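Local coordinates for protein aminoacyl-histidine dipeptidase (Vibrio alginolyticus, PDB 3MRU) that probably hydrolyses dipeptides, Xaa-His dipeptides such as carnosine among them, as a zinc-dependent metallopeptidase of the M20C family, at residues V76-I81 and D167-T172; D189-F194 and T363-I368; A261-A266 and S349-V354; S409-I414 and N447-S452. One frame throughout, in Å; residues are numbered along the deposited sequence.

The four contacts fall into two pairs on opposite sides of the chain's centre. Contacts 1 and 4, with centres 12 Å apart, share the sheet beside the zinc ions: strand 168-171 lies between strands 75-80 and 449-452. Contacts 2 and 3, with centres 11 Å apart, meet in the other large sheet, where strands 346-358 and 361-370 are neighbours. About 35 Å separates the centres of contacts 1 and 2. Along the chain contact 1 closes first, contact 2 then opens and encloses contact 3, and contact 4 comes last. The chain thus leaves the metal-binding part, builds the second sheet and returns to add strand 449-452.

Contact 1 (V76-I81 and D167-T172); sequences VLQAHI and DILLNT
L77 pairs with L170 and Q78 with N171 in parallel; the axes of the two short strand segments come within 4.7 Å and run 31° apart. Two firm backbone bonds come to and from L170: its N reaches V76 O at 2.7 Å, nearly straight at 173°, and its O accepts from Q78 N at 2.9 Å. T172 N then bonds to Q78 O at 3.1 Å, approaching almost in line with the carbonyl, while the link from V76 N to I168 O is weak. On one face L77 and L170 stand next to each other and lean in one direction, touching through L77 CD2 and L170 CD1 at 3.5 Å. On the other face the branched end of L169 reaches across the gap between the strands. With its CG swung opposite the backbone N (chi1 -167°), CD2 comes to V76 CB at 3.5 Å and CD1 to Q78 CB at 3.8 Å, so one leucine fills in beneath two residues of the partner strand. The strands end at the metal site: H80 is a zinc ligand, and D173, directly after T172, is another. Strand 141-146 bonds to the other edge of strand 75-80, and strand 449-452 flanks 168-171. Helix 124-132 packs on L77, while helix 469-485 packs on L77, L170 and T172.

Contact 2 (D189-F194 and T363-I368); sequences DGAMTF and TVLCLI
G190 pairs with C366 and M192 with V364 in an antiparallel ladder, part of a large mixed sheet, with four backbone hydrogen bonds joining the two strands. On the G190 side of the sheet the relief is uneven. G190 has no side chain, and C366 stands over that low point, with SG 4.4 Å from G190 CA. One pair further along, M192 and V364 rise together, meeting at the roots of their side chains, CB to CB at 4.1 Å, before the extended methionine chain carries its sulfur away from V364. F194 closes this row by leaning across toward the partner strand. Helices 373-389 and 318-330 cover these bumps, F324 meeting the F194 ring edge-to-face. The opposite side is more exposed, most of its residues being partly so. A191 is a small step that receives the tip of L365, CB to CD1 at 4.0 Å; T193 and T363 stand side by side, and L367 lies alongside D189. R259, touching both L365 and L367, lies over this side and makes a long, weak ion pair with D189. The V364 branch that sits opposite its own carbonyl carbon (chi1 -174° for the other branch) is the one aimed at the phenyl ring: CG2 lies 3.9 Å from F194 CE1, at the ring edge and near its plane.

Contact 3 (A261-A266 and S349-V354); sequences AIPREA and SLNVGV
A261 meets N351 through its backbone, its carbonyl carbon lying 3.4 Å from the amide oxygen OD1 of N351, while its methyl group points away from the partner strand. I262 N stands 3.4 Å from N351 OD1, but the angle is too poor for a hydrogen bond, and the isoleucine side chain sets out away from the partner strand. At P263 the ring and the side chain of N351 come from opposite directions, and P263 CD touches N351 ND2 at 3.4 Å. CG of N351 is trans to the backbone N (chi1 173°), which carries the amide out toward the turn. The rest of the proline ring lies along the backbone that follows: CG is 3.6 Å from V352 O, and CB is 3.4 Å from G353 O. Here the strand is irregular, since G353 and V354 both face L365 in a classic beta bulge. No hydrogen bond joins the two segments; the contact rests on the proline ring packing against the N351 amide and the carbonyl oxygens of V352 and G353. It fastens the turn between short strand 261-262 and strand 266-273 onto the bulged strand 346-358 of the large mixed sheet. Around it, I262 pairs through its backbone with G218, and P263 with A231. N232 of helix 231-242 touches P263 and donates from ND2 to V352 O; strand 361-370 neighbours 349-354 in the sheet.

Contact 4 (S409-I414 and N447-S452); sequences SEIMAI and NMDMVS
I411 turns CG2 into the crowded position between its backbone N and carbonyl carbon, with CG1 at a chi1 of -147°, and D449 does likewise with its carboxylate carbon at 61°; these settings bring I411 CG2 and D449 OD2 together. The second group to arrive is M412, folded back so that CE reaches V451 and lies nearest V451 CG1, at 3.5 Å. I411 meets V451 at CG2, through its CD1 at 3.3 Å and its own CG2 at 3.4 Å. The side chains are set at a slant to one another, and the valine faces the ethyl arm of I411 and the folded thioether of M412. D449 sits at the start of the helix, with OD2 3.7 Å from S409 OG. S409 is the N-cap, and its OG accepts a weak bond from M412 N at 3.3 Å. A carboxylate in this place may be favoured by the positive end of the helix dipole, although no N-H of the helix segment bonds to it and E410 OE1, 4.8 Å from D449 OD2, brings a like charge near. E410 also has a long, weak ion pair with K73. The contact lays the start of helix 410-420 over strand 449-452, the outermost of its sheet within the chain, with segment axes 37° apart and 7.8 Å at closest. V451 bonds through its backbone to L169 and N171 of strand 168-171, and I411 reaches past it to I168, L170 and L482 of helix 469-485, while M412 touches M182 of strand 181-199.

Contact 1 (V76-I81 and D167-T172)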
loop_
_atom_site.group_PDB
_atom_site.type_symbol
_atom_site.label_atom_id
_atom_site.label_comp_id
_atom_site.label_asym_id
_atom_site.label_seq_id
_atom_site.Cartn_x
_atom_site.Cartn_y
_atom_site.Cartn_z
ATOM N N VAL A 76 -16.309 16.951 -0.403
ATOM C CA VAL A 76 -16.346 15.954 0.656
ATOM C C VAL A 76 -14.995 15.842 1.333
ATOM O O VAL A 76 -14.058 15.299 0.760
ATOM C CB VAL A 76 -16.741 14.560 0.132
ATOM C CG1 VAL A 76 -17.215 13.664 1.277
ATOM C CG2 VAL A 76 -17.819 14.656 -0.933
ATOM N N LEU A 77 -14.902 16.361 2.554
ATOM C CA LEU A 77 -13.709 16.213 3.396
ATOM C C LEU A 77 -13.718 14.850 4.081
ATOM O O LEU A 77 -14.756 14.411 4.599
ATOM C CB LEU A 77 -13.639 17.330 4.433
ATOM C CG LEU A 77 -13.732 18.741 3.843
ATOM C CD1 LEU A 77 -13.885 19.798 4.921
ATOM C CD2 LEU A 77 -12.517 19.015 3.035
ATOM N N GLN A 78 -12.577 14.167 4.074
ATOM C CA GLN A 78 -12.580 12.790 4.537
ATOM C C GLN A 78 -11.346 12.394 5.285
ATOM O O GLN A 78 -10.220 12.744 4.936
ATOM C CB GLN A 78 -12.824 11.825 3.378
ATOM C CG GLN A 78 -13.049 10.358 3.778
ATOM C CD GLN A 78 -11.793 9.531 3.710
ATOM O OE1 GLN A 78 -11.648 8.567 4.449
ATOM N NE2 GLN A 78 -10.883 9.886 2.807
ATOM N N ALA A 79 -11.604 11.651 6.339
ATOM C CA ALA A 79 -10.583 11.110 7.207
ATOM C C ALA A 79 -11.172 9.818 7.759
ATOM O O ALA A 79 -12.357 9.515 7.522
ATOM C CB ALA A 79 -10.267 12.088 8.337
ATOM N N HIS A 80 -10.352 9.056 8.479
ATOM C CA HIS A 80 -10.824 7.853 9.092
ATOM C C HIS A 80 -10.629 7.979 10.600
ATOM O O HIS A 80 -9.651 8.588 11.066
ATOM C CB HIS A 80 -10.079 6.678 8.527
ATOM C CG HIS A 80 -8.657 6.629 8.953
ATOM N ND1 HIS A 80 -8.266 6.120 10.167
ATOM C CD2 HIS A 80 -7.523 7.003 8.315
ATOM C CE1 HIS A 80 -6.952 6.193 10.268
ATOM N NE2 HIS A 80 -6.477 6.728 9.159
ATOM N N ILE A 81 -11.579 7.393 11.343
ATOM C CA ILE A 81 -11.749 7.566 12.808
ATOM C C ILE A 81 -10.797 6.709 13.613
ATOM O O ILE A 81 -10.204 7.159 14.591
ATOM C CB ILE A 81 -13.189 7.219 13.220
ATOM C CG1 ILE A 81 -14.157 8.216 12.578
ATOM C CG2 ILE A 81 -13.332 7.172 14.711
ATOM C CD1 ILE A 81 -15.634 7.826 12.639
ATOM N N ASP A 167 -18.697 16.144 -7.050
ATOM C CA ASP A 167 -17.731 15.295 -7.739
ATOM C C ASP A 167 -16.313 15.353 -7.180
ATOM O O ASP A 167 -15.393 14.757 -7.737
ATOM C CB ASP A 167 -17.850 15.468 -9.254
ATOM C CG ASP A 167 -19.289 15.466 -9.730
ATOM O OD1 ASP A 167 -19.515 15.296 -10.947
ATOM O OD2 ASP A 167 -20.194 15.635 -8.887
ATOM N N ILE A 168 -16.135 16.063 -6.070
ATOM C CA ILE A 168 -14.811 16.204 -5.470
ATOM C C ILE A 168 -14.700 15.582 -4.077
ATOM O O ILE A 168 -15.674 15.528 -3.327
ATOM C CB ILE A 168 -14.384 17.682 -5.391
ATOM C CG1 ILE A 168 -14.235 18.271 -6.795
ATOM C CG2 ILE A 168 -13.089 17.823 -4.607
ATOM C CD1 ILE A 168 -14.202 19.782 -6.823
ATOM N N LEU A 169 -13.496 15.120 -3.743
ATOM C CA LEU A 169 -13.218 14.536 -2.440
ATOM C C LEU A 169 -11.876 15.016 -1.958
ATOM O O LEU A 169 -10.947 15.132 -2.739
ATOM C CB LEU A 169 -13.204 13.015 -2.548
ATOM C CG LEU A 169 -13.222 12.005 -1.389
ATOM C CD1 LEU A 169 -12.148 12.239 -0.324
ATOM C CD2 LEU A 169 -14.603 11.895 -0.777
ATOM N N LEU A 170 -11.770 15.308 -0.670
ATOM C CA LEU A 170 -10.487 15.692 -0.104
ATOM C C LEU A 170 -10.082 14.779 1.040
ATOM O O LEU A 170 -10.575 14.903 2.170
ATOM C CB LEU A 170 -10.494 17.156 0.313
ATOM C CG LEU A 170 -10.918 18.090 -0.830
ATOM C CD1 LEU A 170 -11.486 19.411 -0.311
ATOM C CD2 LEU A 170 -9.808 18.331 -1.881
ATOM N N ASN A 171 -9.207 13.832 0.725
ATOM C CA ASN A 171 -8.695 12.963 1.732
ATOM C C ASN A 171 -7.484 13.580 2.390
ATOM O O ASN A 171 -6.584 14.093 1.726
ATOM C CB ASN A 171 -8.361 11.608 1.157
ATOM C CG ASN A 171 -7.650 10.742 2.158
ATOM O OD1 ASN A 171 -8.278 9.963 2.866
ATOM N ND2 ASN A 171 -6.334 10.901 2.258
ATOM N N THR A 172 -7.465 13.505 3.713
ATOM C CA THR A 172 -6.455 14.150 4.531
ATOM C C THR A 172 -5.537 13.098 5.123
ATOM O O THR A 172 -5.013 13.276 6.218
ATOM C CB THR A 172 -7.123 14.819 5.698
ATOM O OG1 THR A 172 -7.473 13.810 6.644
ATOM C CG2 THR A 172 -8.396 15.511 5.264
#

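Contact 2 (D189-F194 and T363-I368)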
loop_
_atom_site.group_PDB
_atom_site.type_symbol
_atom_site.label_atom_id
_atom_site.label_comp_id
_atom_site.label_asym_id
_atom_site.label_seq_id
_atom_site.Cartn_x
_atom_site.Cartn_y
_atom_site.Cartn_z
ATOM N N ASP A 189 -4.209 -10.867 -5.026
ATOM C CA ASP A 189 -3.315 -11.956 -4.709
ATOM C C ASP A 189 -3.644 -13.058 -5.643
ATOM O O ASP A 189 -4.801 -13.348 -5.856
ATOM C CB ASP A 189 -3.571 -12.470 -3.298
ATOM C CG ASP A 189 -3.394 -11.391 -2.219
ATOM O OD1 ASP A 189 -2.335 -10.716 -2.205
ATOM O OD2 ASP A 189 -4.310 -11.231 -1.363
ATOM N N GLY A 190 -2.610 -13.671 -6.204
ATOM C CA GLY A 190 -2.739 -14.889 -7.017
ATOM C C GLY A 190 -1.943 -16.062 -6.466
ATOM O O GLY A 190 -0.941 -15.884 -5.762
ATOM N N ALA A 191 -2.397 -17.271 -6.768
ATOM C CA ALA A 191 -1.729 -18.475 -6.304
ATOM C C ALA A 191 -1.784 -19.625 -7.319
ATOM O O ALA A 191 -2.827 -20.245 -7.524
ATOM C CB ALA A 191 -2.364 -18.873 -4.999
ATOM N N MET A 192 -0.651 -19.898 -7.954
ATOM C CA MET A 192 -0.557 -20.984 -8.895
ATOM C C MET A 192 -0.034 -22.224 -8.200
ATOM O O MET A 192 1.069 -22.222 -7.655
ATOM C CB MET A 192 0.357 -20.604 -10.032
ATOM C CG MET A 192 0.096 -21.408 -11.254
ATOM S SD MET A 192 1.157 -20.874 -12.581
ATOM C CE MET A 192 0.328 -19.409 -13.198
ATOM N N THR A 193 -0.829 -23.289 -8.228
ATOM C CA THR A 193 -0.524 -24.475 -7.458
ATOM C C THR A 193 -0.389 -25.646 -8.384
ATOM O O THR A 193 -1.106 -25.746 -9.381
ATOM C CB THR A 193 -1.626 -24.794 -6.424
ATOM O OG1 THR A 193 -2.539 -23.688 -6.312
ATOM C CG2 THR A 193 -0.996 -25.116 -5.059
ATOM N N PHE A 194 0.534 -26.533 -8.030
ATOM C CA PHE A 194 0.887 -27.692 -8.855
ATOM C C PHE A 194 0.671 -28.987 -8.088
ATOM O O PHE A 194 1.070 -29.106 -6.921
ATOM C CB PHE A 194 2.348 -27.604 -9.330
ATOM C CG PHE A 194 2.591 -26.494 -10.308
ATOM C CD1 PHE A 194 2.832 -25.194 -9.862
ATOM C CD2 PHE A 194 2.556 -26.741 -11.667
ATOM C CE1 PHE A 194 3.017 -24.169 -10.741
ATOM C CE2 PHE A 194 2.758 -25.714 -12.566
ATOM C CZ PHE A 194 2.977 -24.427 -12.103
ATOM N N THR A 363 3.687 -24.468 -4.865
ATOM C CA THR A 363 2.775 -23.347 -4.855
ATOM C C THR A 363 3.506 -22.030 -5.080
ATOM O O THR A 363 4.451 -21.684 -4.363
ATOM C CB THR A 363 1.895 -23.352 -3.576
ATOM O OG1 THR A 363 1.467 -22.017 -3.267
ATOM C CG2 THR A 363 2.646 -24.014 -2.367
ATOM N N VAL A 364 3.054 -21.318 -6.106
ATOM C CA VAL A 364 3.680 -20.100 -6.573
ATOM C C VAL A 364 2.745 -18.955 -6.253
ATOM O O VAL A 364 1.641 -18.911 -6.763
ATOM C CB VAL A 364 3.950 -20.158 -8.114
ATOM C CG1 VAL A 364 4.743 -18.942 -8.583
ATOM C CG2 VAL A 364 4.688 -21.460 -8.512
ATOM N N LEU A 365 3.179 -18.035 -5.400
ATOM C CA LEU A 365 2.348 -16.905 -4.977
ATOM C C LEU A 365 2.846 -15.577 -5.501
ATOM O O LEU A 365 4.053 -15.278 -5.445
ATOM C CB LEU A 365 2.321 -16.809 -3.456
ATOM C CG LEU A 365 1.220 -17.434 -2.617
ATOM C CD1 LEU A 365 1.023 -18.904 -2.930
ATOM C CD2 LEU A 365 1.596 -17.230 -1.167
ATOM N N CYS A 366 1.897 -14.763 -5.948
ATOM C CA CYS A 366 2.201 -13.502 -6.592
ATOM C C CYS A 366 1.097 -12.459 -6.426
ATOM O O CYS A 366 -0.031 -12.771 -6.035
ATOM C CB CYS A 366 2.516 -13.728 -8.079
ATOM S SG CYS A 366 1.050 -14.033 -9.084
ATOM N N LEU A 367 1.433 -11.212 -6.733
ATOM C CA LEU A 367 0.537 -10.114 -6.435
ATOM C C LEU A 367 0.527 -9.084 -7.557
ATOM O O LEU A 367 1.524 -8.406 -7.805
ATOM C CB LEU A 367 0.915 -9.476 -5.091
ATOM C CG LEU A 367 0.246 -8.162 -4.680
ATOM C CD1 LEU A 367 -1.235 -8.340 -4.489
ATOM C CD2 LEU A 367 0.854 -7.656 -3.405
ATOM N N ILE A 368 -0.608 -8.974 -8.234
ATOM C CA ILE A 368 -0.719 -8.058 -9.348
ATOM C C ILE A 368 -1.182 -6.728 -8.811
ATOM O O ILE A 368 -2.123 -6.667 -7.997
ATOM C CB ILE A 368 -1.723 -8.565 -10.405
ATOM C CG1 ILE A 368 -1.347 -9.978 -10.846
ATOM C CG2 ILE A 368 -1.771 -7.625 -11.579
ATOM C CD1 ILE A 368 -2.444 -10.734 -11.596
#

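Contact 3 (A261-A266 and S349-V354)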
loop_
_atom_site.group_PDB
_atom_site.type_symbol
_atom_site.label_atom_id
_atom_site.label_comp_id
_atom_site.label_asym_id
_atom_site.label_seq_id
_atom_site.Cartn_x
_atom_site.Cartn_y
_atom_site.Cartn_z
ATOM N N ALA A 261 6.687 -8.330 -1.031
ATOM C CA ALA A 261 8.094 -7.940 -1.165
ATOM C C ALA A 261 8.837 -8.689 -2.248
ATOM O O ALA A 261 8.801 -9.924 -2.314
ATOM C CB ALA A 261 8.824 -8.144 0.155
ATOM N N ILE A 262 9.554 -7.924 -3.062
ATOM C CA ILE A 262 10.400 -8.463 -4.130
ATOM C C ILE A 262 11.398 -9.467 -3.543
ATOM O O ILE A 262 12.206 -9.089 -2.691
ATOM C CB ILE A 262 11.173 -7.336 -4.830
ATOM C CG1 ILE A 262 10.243 -6.178 -5.177
ATOM C CG2 ILE A 262 11.791 -7.858 -6.073
ATOM C CD1 ILE A 262 10.946 -4.855 -5.491
ATOM N N PRO A 263 11.355 -10.739 -3.995
ATOM C CA PRO A 263 12.061 -11.773 -3.244
ATOM C C PRO A 263 13.557 -11.615 -3.427
ATOM O O PRO A 263 14.030 -11.503 -4.553
ATOM C CB PRO A 263 11.559 -13.072 -3.871
ATOM C CG PRO A 263 11.194 -12.710 -5.240
ATOM C CD PRO A 263 10.721 -11.282 -5.207
ATOM N N ARG A 264 14.293 -11.575 -2.325
ATOM C CA ARG A 264 15.721 -11.329 -2.400
ATOM C C ARG A 264 16.548 -12.596 -2.286
ATOM O O ARG A 264 17.670 -12.651 -2.774
ATOM C CB ARG A 264 16.143 -10.340 -1.335
ATOM C CG ARG A 264 16.147 -10.918 0.041
ATOM C CD ARG A 264 16.640 -9.905 1.015
ATOM N NE ARG A 264 15.913 -8.644 0.909
ATOM C CZ ARG A 264 16.308 -7.522 1.497
ATOM N NH1 ARG A 264 15.596 -6.409 1.359
ATOM N NH2 ARG A 264 17.430 -7.512 2.218
ATOM N N GLU A 265 16.009 -13.612 -1.644
ATOM C CA GLU A 265 16.743 -14.843 -1.490
ATOM C C GLU A 265 15.874 -15.946 -2.008
ATOM O O GLU A 265 14.684 -15.940 -1.766
ATOM C CB GLU A 265 17.081 -15.063 -0.020
ATOM C CG GLU A 265 17.621 -16.455 0.326
ATOM C CD GLU A 265 18.165 -16.527 1.750
ATOM O OE1 GLU A 265 18.953 -17.466 2.058
ATOM O OE2 GLU A 265 17.809 -15.633 2.562
ATOM N N ALA A 266 16.449 -16.884 -2.735
ATOM C CA ALA A 266 15.692 -18.021 -3.214
ATOM C C ALA A 266 16.660 -19.135 -3.423
ATOM O O ALA A 266 17.845 -18.895 -3.607
ATOM C CB ALA A 266 15.023 -17.693 -4.507
ATOM N N SER A 349 1.686 -3.992 -12.882
ATOM C CA SER A 349 2.836 -4.799 -12.537
ATOM C C SER A 349 2.427 -6.008 -11.736
ATOM O O SER A 349 1.294 -6.094 -11.260
ATOM C CB SER A 349 3.822 -4.004 -11.711
ATOM O OG SER A 349 3.296 -3.815 -10.412
ATOM N N LEU A 350 3.365 -6.937 -11.596
ATOM C CA LEU A 350 3.180 -8.092 -10.755
ATOM C C LEU A 350 4.518 -8.614 -10.231
ATOM O O LEU A 350 5.574 -8.409 -10.831
ATOM C CB LEU A 350 2.409 -9.194 -11.485
ATOM C CG LEU A 350 3.101 -10.292 -12.279
ATOM C CD1 LEU A 350 2.203 -11.492 -12.316
ATOM C CD2 LEU A 350 3.352 -9.776 -13.653
ATOM N N ASN A 351 4.455 -9.291 -9.098
ATOM C CA ASN A 351 5.638 -9.758 -8.444
ATOM C C ASN A 351 5.408 -11.209 -8.109
ATOM O O ASN A 351 4.509 -11.505 -7.342
ATOM C CB ASN A 351 5.865 -8.934 -7.176
ATOM C CG ASN A 351 7.007 -9.462 -6.298
ATOM O OD1 ASN A 351 7.159 -9.030 -5.163
ATOM N ND2 ASN A 351 7.807 -10.392 -6.818
ATOM N N VAL A 352 6.178 -12.110 -8.717
ATOM C CA VAL A 352 6.216 -13.499 -8.281
ATOM C C VAL A 352 7.107 -13.522 -7.040
ATOM O O VAL A 352 8.344 -13.683 -7.127
ATOM C CB VAL A 352 6.752 -14.446 -9.381
ATOM C CG1 VAL A 352 7.109 -15.800 -8.787
ATOM C CG2 VAL A 352 5.720 -14.591 -10.492
ATOM N N GLY A 353 6.450 -13.349 -5.892
ATOM C CA GLY A 353 7.113 -13.103 -4.613
ATOM C C GLY A 353 7.474 -14.303 -3.737
ATOM O O GLY A 353 8.462 -14.243 -3.003
ATOM N N VAL A 354 6.681 -15.377 -3.787
ATOM C CA VAL A 354 6.888 -16.527 -2.882
ATOM C C VAL A 354 6.736 -17.876 -3.595
ATOM O O VAL A 354 5.734 -18.136 -4.272
ATOM C CB VAL A 354 5.920 -16.513 -1.645
ATOM C CG1 VAL A 354 6.399 -17.474 -0.600
ATOM C CG2 VAL A 354 5.811 -15.147 -1.042
#

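Contact 4 (S409-I414 and N447-S452)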
loop_
_atom_site.group_PDB
_atom_site.type_symbol
_atom_site.label_atom_id
_atom_site.label_comp_id
_atom_site.label_asym_id
_atom_site.label_seq_id
_atom_site.Cartn_x
_atom_site.Cartn_y
_atom_site.Cartn_z
ATOM N N SER A 409 -7.321 17.076 -14.129
ATOM C CA SER A 409 -8.644 17.111 -13.536
ATOM C C SER A 409 -8.763 18.485 -12.897
ATOM O O SER A 409 -7.738 19.119 -12.560
ATOM C CB SER A 409 -8.793 16.005 -12.487
ATOM O OG SER A 409 -8.005 16.276 -11.335
ATOM N N GLU A 410 -10.009 18.933 -12.732
ATOM C CA GLU A 410 -10.325 20.208 -12.068
ATOM C C GLU A 410 -9.533 20.509 -10.793
ATOM O O GLU A 410 -8.854 21.541 -10.676
ATOM C CB GLU A 410 -11.795 20.195 -11.612
ATOM C CG GLU A 410 -12.843 19.994 -12.717
ATOM C CD GLU A 410 -14.278 20.072 -12.180
ATOM O OE1 GLU A 410 -14.641 19.271 -11.280
ATOM O OE2 GLU A 410 -15.044 20.936 -12.664
ATOM N N ILE A 411 -9.621 19.550 -9.864
ATOM C CA ILE A 411 -9.162 19.685 -8.480
ATOM C C ILE A 411 -7.642 19.527 -8.388
ATOM O O ILE A 411 -6.980 20.270 -7.669
ATOM C CB ILE A 411 -9.951 18.759 -7.487
ATOM C CG1 ILE A 411 -10.108 19.404 -6.094
ATOM C CG2 ILE A 411 -9.463 17.305 -7.501
ATOM C CD1 ILE A 411 -8.805 19.599 -5.308
ATOM N N MET A 412 -7.081 18.594 -9.140
ATOM C CA MET A 412 -5.640 18.494 -9.197
ATOM C C MET A 412 -5.051 19.804 -9.689
ATOM O O MET A 412 -4.082 20.299 -9.117
ATOM C CB MET A 412 -5.208 17.338 -10.100
ATOM C CG MET A 412 -3.746 16.902 -9.884
ATOM S SD MET A 412 -3.225 16.849 -8.131
ATOM C CE MET A 412 -4.546 15.893 -7.371
ATOM N N ALA A 413 -5.663 20.353 -10.743
ATOM C CA ALA A 413 -5.196 21.581 -11.381
ATOM C C ALA A 413 -5.231 22.721 -10.389
ATOM O O ALA A 413 -4.233 23.430 -10.190
ATOM C CB ALA A 413 -6.056 21.912 -12.583
ATOM N N ILE A 414 -6.392 22.872 -9.759
ATOM C CA ILE A 414 -6.598 23.884 -8.735
ATOM C C ILE A 414 -5.552 23.751 -7.653
ATOM O O ILE A 414 -4.706 24.627 -7.501
ATOM C CB ILE A 414 -7.990 23.792 -8.142
ATOM C CG1 ILE A 414 -8.992 24.254 -9.190
ATOM C CG2 ILE A 414 -8.090 24.652 -6.912
ATOM C CD1 ILE A 414 -8.889 25.724 -9.709
ATOM N N ASN A 447 -17.292 8.837 -10.990
ATOM C CA ASN A 447 -17.427 10.216 -11.431
ATOM C C ASN A 447 -16.573 11.154 -10.582
ATOM O O ASN A 447 -15.985 12.104 -11.101
ATOM C CB ASN A 447 -18.893 10.652 -11.386
ATOM C CG ASN A 447 -19.782 9.797 -12.268
ATOM O OD1 ASN A 447 -19.298 9.035 -13.105
ATOM N ND2 ASN A 447 -21.092 9.920 -12.085
ATOM N N MET A 448 -16.502 10.889 -9.280
ATOM C CA MET A 448 -15.692 11.723 -8.391
ATOM C C MET A 448 -14.205 11.585 -8.599
ATOM O O MET A 448 -13.660 10.487 -8.518
ATOM C CB MET A 448 -15.976 11.400 -6.934
ATOM C CG MET A 448 -17.209 12.054 -6.397
ATOM S SD MET A 448 -16.820 12.674 -4.769
ATOM C CE MET A 448 -16.738 11.149 -3.817
ATOM N N ASP A 449 -13.550 12.711 -8.848
ATOM C CA ASP A 449 -12.092 12.776 -8.791
ATOM C C ASP A 449 -11.765 13.241 -7.386
ATOM O O ASP A 449 -12.677 13.579 -6.619
ATOM C CB ASP A 449 -11.558 13.820 -9.768
ATOM C CG ASP A 449 -12.074 15.220 -9.457
ATOM O OD1 ASP A 449 -13.225 15.328 -8.936
ATOM O OD2 ASP A 449 -11.328 16.211 -9.737
ATOM N N MET A 450 -10.476 13.286 -7.055
ATOM C CA MET A 450 -10.077 13.558 -5.692
ATOM C C MET A 450 -8.593 13.776 -5.489
ATOM O O MET A 450 -7.794 13.689 -6.423
ATOM C CB MET A 450 -10.563 12.433 -4.776
ATOM C CG MET A 450 -10.293 11.032 -5.262
ATOM S SD MET A 450 -11.299 9.824 -4.380
ATOM C CE MET A 450 -12.923 10.220 -5.062
ATOM N N VAL A 451 -8.253 14.088 -4.242
ATOM C CA VAL A 451 -6.900 14.416 -3.847
ATOM C C VAL A 451 -6.688 13.915 -2.441
ATOM O O VAL A 451 -7.627 13.780 -1.674
ATOM C CB VAL A 451 -6.613 15.946 -3.842
ATOM C CG1 VAL A 451 -5.128 16.197 -3.965
ATOM C CG2 VAL A 451 -7.296 16.638 -4.968
ATOM N N SER A 452 -5.430 13.665 -2.121
ATOM C CA SER A 452 -5.032 13.249 -0.816
ATOM C C SER A 452 -3.734 13.960 -0.451
ATOM O O SER A 452 -2.715 13.776 -1.098
ATOM C CB SER A 452 -4.861 11.729 -0.790
ATOM O OG SER A 452 -3.782 11.332 0.054
#